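Local coordinates for protein prolyl-tRNA synthetase (Giardia lamblia ATCC 50803, PDB 3IAL) that probably charges tRNA(Pro) with L-proline at the expense of ATP, by way of the prolyl-adenylate intermediate that is bound in this structure, at residues A100-V105 and L119-E124; S92-G97 and S123-Y128; Q377-P382 and D388-I393. All coordinates share one frame; numbering follows the deposited sequence.

Contacts 1 and 2 belong to one neighbourhood, the catalytic core around prolyl-adenylate, and their centres lie about 9 Å apart. They share Ser123 and Glu124, where the loop after strand 111-119 runs into helix 124-134, and they touch where Thr122 CG2 packs on His94 CE1 at 3.8 Å. Contact 1 delivers Thr122 and Glu124 to the ligand; contact 2 backs Glu124 with helix 92-98, which strand 103-108 follows in the chain. Contact 3, residues 377-382 with 388-393, is remote. It lies in the anticodon-binding domain, on the opposite side of the chain's centre, with its nearest atoms about 38 Å from contact 1 and about 40 Å from contact 2.

Contact 1. Residues A100-V105 and L119-E124; sequences AECFWV and LRPTSE. With PR8 (5'-O-[(R)-hydroxy{[(2S)-pyrrolidin-2-ylcarbonyl]oxy}phosphoryl]adenosine), chain H.
Leu119 lies obliquely across Phe103, its CD1 packed 3.7 Å from Phe103 CB while the phenyl ring leads off toward His154, which it meets edge-to-face. The other branch of Leu119 turns to Val105: CD2 packs on Val105 CG2, the two side chains crossing at about a right angle. Cys102 SG, held beside its own backbone N (chi1 -72°), rests against Pro121 CG at 4.0 Å. Leu119 N donates to Phe103 O (3.0 Å, 161° at the hydrogen). Where the backbones part, a water bridges them, accepting from Phe103 N at 2.8 Å and lying 2.6 Å from Leu119 O, to which it can donate. The strand carrying Trp104 and Val105 pairs antiparallel with a strand of the second subunit, so the sheet continues across the dimer interface. Beyond Pro121 the loop reaches the adenylate. Thr122 OG1 accepts from the prolyl nitrogen (PR8 N) at 2.8 Å and donates to the syn lone pair of Glu124 OE1 at 2.7 Å; Glu124 OE2 lies 2.7 Å from PR8 N. One hydroxyl thus bonds both substrate amine and carboxylate, which helps to orient the proline end, and the nearby carboxylate would probably favour a positively charged prolyl nitrogen.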
# COMPACT_ATOMS: atom_id res chain seq x y z
N ALA B 100 12.25 24.59 7.74
CA ALA B 100 13.57 24.29 7.19
C ALA B 100 13.60 22.91 6.54
O ALA B 100 14.47 22.63 5.71
CB ALA B 100 14.62 24.39 8.28
N GLU B 101 12.64 22.06 6.91
CA GLU B 101 12.52 20.70 6.38
C GLU B 101 11.76 20.60 5.06
O GLU B 101 11.70 19.52 4.47
CB GLU B 101 11.81 19.79 7.40
CG GLU B 101 12.41 19.75 8.80
CD GLU B 101 13.63 18.87 8.91
OE1 GLU B 101 14.19 18.51 7.85
OE2 GLU B 101 14.04 18.54 10.05
N CYS B 102 11.14 21.69 4.61
CA CYS B 102 10.23 21.65 3.45
C CYS B 102 10.92 21.78 2.10
O CYS B 102 11.64 22.75 1.86
CB CYS B 102 9.16 22.74 3.56
SG CYS B 102 7.93 22.43 4.82
N PHE B 103 10.71 20.79 1.23
CA PHE B 103 11.01 20.92 -0.19
C PHE B 103 9.90 21.76 -0.82
O PHE B 103 8.73 21.51 -0.54
CB PHE B 103 11.01 19.56 -0.88
CG PHE B 103 12.22 18.73 -0.59
CD1 PHE B 103 13.34 18.78 -1.44
CD2 PHE B 103 12.25 17.87 0.49
CE1 PHE B 103 14.46 17.99 -1.19
CE2 PHE B 103 13.37 17.08 0.76
CZ PHE B 103 14.47 17.14 -0.09
N TRP B 104 10.24 22.73 -1.66
CA TRP B 104 9.22 23.57 -2.30
C TRP B 104 9.16 23.34 -3.80
O TRP B 104 10.19 23.40 -4.49
CB TRP B 104 9.47 25.06 -2.01
CG TRP B 104 9.25 25.42 -0.57
CD1 TRP B 104 10.21 25.56 0.39
CD2 TRP B 104 8.00 25.66 0.08
NE1 TRP B 104 9.63 25.88 1.59
CE2 TRP B 104 8.28 25.94 1.44
CE3 TRP B 104 6.66 25.66 -0.35
CZ2 TRP B 104 7.27 26.22 2.37
CZ3 TRP B 104 5.66 25.94 0.58
CH2 TRP B 104 5.97 26.22 1.92
N VAL B 105 7.95 23.07 -4.29
CA VAL B 105 7.66 23.05 -5.71
C VAL B 105 7.23 24.45 -6.11
O VAL B 105 6.30 25.00 -5.52
CB VAL B 105 6.54 22.05 -6.06
CG1 VAL B 105 6.14 22.18 -7.54
CG2 VAL B 105 6.98 20.63 -5.74
N LEU B 119 6.19 19.83 -0.44
CA LEU B 119 6.08 18.39 -0.29
C LEU B 119 5.87 18.14 1.20
O LEU B 119 6.61 18.68 2.02
CB LEU B 119 7.34 17.69 -0.78
CG LEU B 119 7.77 17.93 -2.23
CD1 LEU B 119 8.94 17.02 -2.55
CD2 LEU B 119 6.62 17.71 -3.21
N ARG B 120 4.85 17.36 1.55
CA ARG B 120 4.49 17.13 2.95
C ARG B 120 5.66 16.63 3.82
O ARG B 120 6.26 15.61 3.52
CB ARG B 120 3.32 16.14 3.05
CG ARG B 120 3.56 14.81 2.37
CD ARG B 120 2.33 13.92 2.49
NE ARG B 120 2.48 12.78 1.60
CZ ARG B 120 1.50 12.17 0.96
NH1 ARG B 120 0.23 12.54 1.09
NH2 ARG B 120 1.81 11.16 0.15
N PRO B 121 6.02 17.39 4.86
CA PRO B 121 6.94 16.85 5.87
C PRO B 121 6.21 16.02 6.93
O PRO B 121 6.82 15.23 7.64
CB PRO B 121 7.52 18.11 6.50
CG PRO B 121 6.43 19.12 6.39
CD PRO B 121 5.78 18.84 5.05
N THR B 122 4.91 16.26 7.02
CA THR B 122 3.99 15.59 7.91
C THR B 122 2.69 16.29 7.54
O THR B 122 2.72 17.40 6.99
CB THR B 122 4.36 15.77 9.41
OG1 THR B 122 3.37 15.13 10.23
CG2 THR B 122 4.46 17.26 9.77
N SER B 123 1.55 15.66 7.78
CA SER B 123 0.34 16.10 7.09
C SER B 123 -0.72 16.86 7.91
O SER B 123 -1.80 17.14 7.40
CB SER B 123 -0.30 14.92 6.35
OG SER B 123 0.68 14.25 5.58
N GLU B 124 -0.40 17.23 9.15
CA GLU B 124 -1.37 17.95 10.00
C GLU B 124 -2.07 19.10 9.27
O GLU B 124 -3.30 19.16 9.27
CB GLU B 124 -0.71 18.50 11.27
CG GLU B 124 -0.47 17.45 12.35
CD GLU B 124 0.75 16.58 12.10
OE1 GLU B 124 1.53 16.86 11.16
OE2 GLU B 124 0.93 15.61 12.85
C PR8 H . 4.74 12.96 13.85
N PR8 H . 2.83 13.70 12.57
O PR8 H . 5.38 13.32 12.86
P PR8 H . 6.85 12.17 14.90
N1 PR8 H . 13.83 9.06 8.90
C2 PR8 H . 13.12 7.99 9.23
N3 PR8 H . 12.11 8.04 10.11
C4 PR8 H . 11.78 9.18 10.70
C5 PR8 H . 12.51 10.33 10.40
C6 PR8 H . 13.55 10.25 9.47
N6 PR8 H . 14.25 11.34 9.16
N7 PR8 H . 12.00 11.32 11.11
C8 PR8 H . 10.99 10.84 11.83
N9 PR8 H . 10.85 9.53 11.60
CA PR8 H . 3.22 13.09 13.85
CB PR8 H . 2.61 11.69 13.88
CD PR8 H . 1.77 12.88 11.99
CG PR8 H . 2.15 11.46 12.43
C1' PR8 H . 9.83 8.65 12.25
O10 PR8 H . 5.27 12.47 15.00
O1P PR8 H . 7.68 13.41 14.88
C2' PR8 H . 10.08 8.45 13.76
O2' PR8 H . 9.81 7.09 14.13
O2P PR8 H . 7.19 11.29 16.20
C3' PR8 H . 9.01 9.31 14.39
O3' PR8 H . 8.71 8.84 15.71
C4' PR8 H . 7.88 8.96 13.44
O4' PR8 H . 8.50 9.25 12.16
C5' PR8 H . 6.69 9.85 13.73
O5' PR8 H . 7.05 11.21 13.63
O HOH W 1 9.15 18.79 2.32

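Contact 2. Residues S92-G97 and S123-Y128; sequences SDHIKG and SETAIY. With PR8 (5'-O-[(R)-hydroxy{[(2S)-pyrrolidin-2-ylcarbonyl]oxy}phosphoryl]adenosine), chain H.
The imidazole of His94 meets Glu124 and Thr125 obliquely: Glu124 OE1 lies 3.5 Å from His94 CE1, and Thr125 CG2 lies 3.6 Å from His94 CD2. Ring and carboxylate planes are turned 60° apart. Phe248 meets the imidazole edge-to-face, and the ring of Phe98 meets it as well. A second flat group, the ring of Tyr128, has Glu124 O 3.1 Å above one face, offset toward the rim. His94 reaches the neighbouring helix because its CG stands anti to the backbone N (chi1 -173°). Both imidazole nitrogens have partners: ND1 is hydrogen-bonded to Pro218 O, and NE2 lies 3.2 Å from a water that accepts from Thr125 N at 3.0 Å. The water therefore links the ring to the first turn of helix 124-134. Glu124 bends at chi2 (78°), which brings its carboxylate back past the imidazole to the ligand, with OE2 toward the prolyl nitrogen and OE1, whose partner is Thr122, beside the imidazole. With Thr122 as a first-shell partner and His94 packed behind, Glu124 forms a wall of the proline pocket. The start of helix 124-134 thus lines the amino-acid end of the adenylate site, and helix 92-98 backs it as a second shell through His94, within the class II synthetase core.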
# COMPACT_ATOMS: atom_id res chain seq x y z
N SER B 92 1.62 28.54 13.83
CA SER B 92 2.95 29.13 14.04
C SER B 92 4.00 28.15 14.56
O SER B 92 5.04 27.96 13.94
CB SER B 92 2.84 30.32 15.00
OG SER B 92 4.11 30.92 15.21
N ASP B 93 3.73 27.56 15.72
CA ASP B 93 4.70 26.65 16.33
C ASP B 93 4.98 25.41 15.47
O ASP B 93 6.10 24.92 15.45
CB ASP B 93 4.26 26.26 17.75
CG ASP B 93 4.38 27.42 18.75
OD1 ASP B 93 5.04 28.44 18.43
OD2 ASP B 93 3.81 27.31 19.86
N HIS B 94 3.97 24.94 14.75
CA HIS B 94 4.14 23.80 13.84
C HIS B 94 5.05 24.15 12.66
O HIS B 94 5.95 23.38 12.32
CB HIS B 94 2.78 23.32 13.34
CG HIS B 94 2.83 22.06 12.54
ND1 HIS B 94 3.09 20.83 13.10
CD2 HIS B 94 2.64 21.84 11.21
CE1 HIS B 94 3.06 19.90 12.16
NE2 HIS B 94 2.79 20.49 11.00
N ILE B 95 4.83 25.32 12.04
CA ILE B 95 5.63 25.72 10.87
C ILE B 95 7.08 26.06 11.22
O ILE B 95 7.99 25.71 10.47
CB ILE B 95 4.97 26.88 10.06
CG1 ILE B 95 5.77 27.16 8.78
CG2 ILE B 95 4.87 28.16 10.90
CD1 ILE B 95 6.07 25.93 7.96
N LYS B 96 7.31 26.73 12.34
CA LYS B 96 8.69 27.01 12.78
C LYS B 96 9.47 25.72 13.02
O LYS B 96 10.69 25.67 12.80
CB LYS B 96 8.72 27.86 14.06
CG LYS B 96 8.14 29.26 13.93
CD LYS B 96 8.71 30.05 12.75
CE LYS B 96 8.07 31.43 12.65
NZ LYS B 96 6.57 31.36 12.61
N GLY B 97 8.77 24.68 13.47
CA GLY B 97 9.37 23.37 13.68
C GLY B 97 9.79 22.68 12.39
O GLY B 97 10.73 21.89 12.39
N SER B 123 1.55 15.66 7.78
CA SER B 123 0.34 16.10 7.09
C SER B 123 -0.72 16.86 7.91
O SER B 123 -1.80 17.14 7.40
CB SER B 123 -0.30 14.92 6.35
OG SER B 123 0.68 14.25 5.58
N GLU B 124 -0.40 17.23 9.15
CA GLU B 124 -1.37 17.95 10.00
C GLU B 124 -2.07 19.10 9.27
O GLU B 124 -3.30 19.16 9.27
CB GLU B 124 -0.71 18.50 11.27
CG GLU B 124 -0.47 17.45 12.35
CD GLU B 124 0.75 16.58 12.10
OE1 GLU B 124 1.53 16.86 11.16
OE2 GLU B 124 0.93 15.61 12.85
N THR B 125 -1.31 20.00 8.65
CA THR B 125 -1.89 21.23 8.12
C THR B 125 -2.88 20.95 6.99
O THR B 125 -3.91 21.61 6.88
CB THR B 125 -0.79 22.23 7.65
OG1 THR B 125 0.05 21.62 6.66
CG2 THR B 125 0.07 22.68 8.82
N ALA B 126 -2.57 19.94 6.18
CA ALA B 126 -3.42 19.52 5.07
C ALA B 126 -4.65 18.78 5.57
O ALA B 126 -5.77 19.07 5.15
CB ALA B 126 -2.63 18.66 4.09
N ILE B 127 -4.45 17.83 6.48
CA ILE B 127 -5.55 17.03 6.98
C ILE B 127 -6.55 17.84 7.82
O ILE B 127 -7.76 17.67 7.66
CB ILE B 127 -5.05 15.81 7.79
CG1 ILE B 127 -4.41 14.80 6.83
CG2 ILE B 127 -6.21 15.14 8.55
CD1 ILE B 127 -3.53 13.78 7.50
N TYR B 128 -6.06 18.73 8.68
CA TYR B 128 -6.95 19.50 9.55
C TYR B 128 -7.70 20.60 8.78
O TYR B 128 -8.82 20.95 9.14
CB TYR B 128 -6.21 20.03 10.78
CG TYR B 128 -5.44 18.95 11.53
CD1 TYR B 128 -5.80 17.60 11.44
CD2 TYR B 128 -4.34 19.28 12.34
CE1 TYR B 128 -5.08 16.61 12.11
CE2 TYR B 128 -3.63 18.30 13.02
CZ TYR B 128 -4.01 16.96 12.90
OH TYR B 128 -3.31 15.98 13.55
C PR8 H . 4.74 12.96 13.85
N PR8 H . 2.83 13.70 12.57
O PR8 H . 5.38 13.32 12.86
P PR8 H . 6.85 12.17 14.90
N1 PR8 H . 13.83 9.06 8.90
C2 PR8 H . 13.12 7.99 9.23
N3 PR8 H . 12.11 8.04 10.11
C4 PR8 H . 11.78 9.18 10.70
C5 PR8 H . 12.51 10.33 10.40
C6 PR8 H . 13.55 10.25 9.47
N6 PR8 H . 14.25 11.34 9.16
N7 PR8 H . 12.00 11.32 11.11
C8 PR8 H . 10.99 10.84 11.83
N9 PR8 H . 10.85 9.53 11.60
CA PR8 H . 3.22 13.09 13.85
CB PR8 H . 2.61 11.69 13.88
CD PR8 H . 1.77 12.88 11.99
CG PR8 H . 2.15 11.46 12.43
C1' PR8 H . 9.83 8.65 12.25
O10 PR8 H . 5.27 12.47 15.00
O1P PR8 H . 7.68 13.41 14.88
C2' PR8 H . 10.08 8.45 13.76
O2' PR8 H . 9.81 7.09 14.13
O2P PR8 H . 7.19 11.29 16.20
C3' PR8 H . 9.01 9.31 14.39
O3' PR8 H . 8.71 8.84 15.71
C4' PR8 H . 7.88 8.96 13.44
O4' PR8 H . 8.50 9.25 12.16
C5' PR8 H . 6.69 9.85 13.73
O5' PR8 H . 7.05 11.21 13.63
O HOH W 2 1.67 19.81 8.06

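Contact 3. Residues Q377-P382 and D388-I393; sequences QCIVVP and DQKRVI
A beta hairpin at the edge of the anticodon-binding domain's five-stranded mixed sheet pairs strand 377-382 with strand 391-394, an outermost strand of the sheet within this chain. Cys378 with Ile393 and Val380 with Arg391 are antiparallel hydrogen-bonded pairs, and Ile379 with Val392 is the non-hydrogen-bonded pair between them. The Val380 N to Arg391 O bond is nearly straight (2.8 Å, 177°), and Arg391 N returns one to Val380 O at 2.8 Å. On the face of Cys378, Val380, Arg391 and Ile393, Val380 CG2 packs on Ile393 CD1 at 3.8 Å; Ile393 also meets Val398 of helix 395-399 and Val416 of helix 416-438. On the face of Ile379 and Val392, Ile379 CG2 touches Lys390 CB at 3.9 Å. Gln377, bent at chi2 (-68°), folds its amide back over Val392, so that OE1 stands 3.4 Å from Val392 CG1. At the other end the Arg391 chain, bent at chi2 (90°), crosses Pro382 at about a right angle; Pro382 CG lies over one face of the guanidinium, 3.7 Å from Arg391 NE. That NE forms a salt bridge with Glu420 of helix 416-438. Pro382 CG over one face and the salt bridge would limit rotation of the guanidinium, and Glu420 would probably offset part of the repulsion between Arg391 and the nearby Arg427.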
# COMPACT_ATOMS: atom_id res chain seq x y z
N GLN B 377 12.66 -39.06 7.69
CA GLN B 377 13.02 -37.85 8.42
C GLN B 377 13.44 -36.73 7.48
O GLN B 377 13.81 -36.97 6.33
CB GLN B 377 14.18 -38.14 9.39
CG GLN B 377 14.00 -39.38 10.28
CD GLN B 377 12.89 -39.24 11.32
OE1 GLN B 377 12.63 -38.15 11.83
NE2 GLN B 377 12.25 -40.36 11.64
N CYS B 378 13.37 -35.50 7.99
CA CYS B 378 14.03 -34.35 7.39
C CYS B 378 14.69 -33.52 8.49
O CYS B 378 14.41 -33.71 9.67
CB CYS B 378 13.05 -33.50 6.59
SG CYS B 378 11.80 -32.69 7.59
N ILE B 379 15.57 -32.61 8.10
CA ILE B 379 16.31 -31.79 9.04
C ILE B 379 15.76 -30.37 8.98
O ILE B 379 15.71 -29.78 7.90
CB ILE B 379 17.82 -31.80 8.74
CG1 ILE B 379 18.35 -33.24 8.80
CG2 ILE B 379 18.58 -30.93 9.72
CD1 ILE B 379 18.16 -34.01 7.50
N VAL B 380 15.35 -29.85 10.14
CA VAL B 380 14.80 -28.52 10.26
C VAL B 380 15.70 -27.68 11.17
O VAL B 380 15.95 -28.06 12.31
CB VAL B 380 13.36 -28.55 10.83
CG1 VAL B 380 12.78 -27.15 10.91
CG2 VAL B 380 12.47 -29.44 9.97
N VAL B 381 16.19 -26.56 10.65
CA VAL B 381 17.18 -25.73 11.33
C VAL B 381 16.67 -24.30 11.43
O VAL B 381 16.51 -23.64 10.41
CB VAL B 381 18.52 -25.74 10.56
CG1 VAL B 381 19.59 -24.92 11.30
CG2 VAL B 381 19.00 -27.19 10.32
N PRO B 382 16.38 -23.82 12.66
CA PRO B 382 16.00 -22.41 12.82
C PRO B 382 17.22 -21.49 12.71
O PRO B 382 18.33 -21.90 13.03
CB PRO B 382 15.39 -22.35 14.23
CG PRO B 382 15.37 -23.74 14.74
CD PRO B 382 16.34 -24.53 13.94
N ASP B 388 23.99 -26.25 14.99
CA ASP B 388 24.35 -26.97 16.23
C ASP B 388 23.13 -27.54 16.95
O ASP B 388 23.24 -28.55 17.64
CB ASP B 388 25.15 -26.06 17.17
CG ASP B 388 26.51 -25.67 16.61
OD1 ASP B 388 26.95 -26.29 15.62
OD2 ASP B 388 27.15 -24.73 17.16
N GLN B 389 21.98 -26.89 16.78
CA GLN B 389 20.73 -27.35 17.39
C GLN B 389 19.67 -27.68 16.32
O GLN B 389 18.51 -27.33 16.46
CB GLN B 389 20.21 -26.29 18.37
CG GLN B 389 21.20 -25.94 19.48
CD GLN B 389 20.67 -24.89 20.44
OE1 GLN B 389 21.24 -23.80 20.57
NE2 GLN B 389 19.58 -25.21 21.13
N LYS B 390 20.10 -28.39 15.28
CA LYS B 390 19.19 -28.89 14.25
C LYS B 390 18.15 -29.83 14.86
O LYS B 390 18.44 -30.54 15.83
CB LYS B 390 19.96 -29.63 13.16
CG LYS B 390 20.54 -30.97 13.60
CD LYS B 390 21.37 -31.63 12.50
CE LYS B 390 21.89 -32.98 12.97
NZ LYS B 390 22.72 -33.66 11.93
N ARG B 391 16.95 -29.84 14.27
CA ARG B 391 15.89 -30.75 14.68
C ARG B 391 15.67 -31.81 13.61
O ARG B 391 15.50 -31.50 12.43
CB ARG B 391 14.57 -30.01 14.91
CG ARG B 391 14.58 -29.07 16.11
CD ARG B 391 15.03 -27.66 15.76
NE ARG B 391 14.54 -26.70 16.75
CZ ARG B 391 15.27 -26.12 17.70
NH1 ARG B 391 16.58 -26.36 17.81
NH2 ARG B 391 14.69 -25.28 18.55
N VAL B 392 15.68 -33.07 14.04
CA VAL B 392 15.26 -34.17 13.19
C VAL B 392 13.77 -34.37 13.42
O VAL B 392 13.34 -34.67 14.53
CB VAL B 392 16.05 -35.46 13.51
CG1 VAL B 392 15.57 -36.61 12.65
CG2 VAL B 392 17.54 -35.22 13.29
N ILE B 393 12.98 -34.16 12.38
CA ILE B 393 11.53 -34.27 12.46
C ILE B 393 11.08 -35.22 11.37
O ILE B 393 11.49 -35.07 10.22
CB ILE B 393 10.83 -32.91 12.22
CG1 ILE B 393 11.47 -31.80 13.07
CG2 ILE B 393 9.34 -33.02 12.53
CD1 ILE B 393 10.66 -30.50 13.08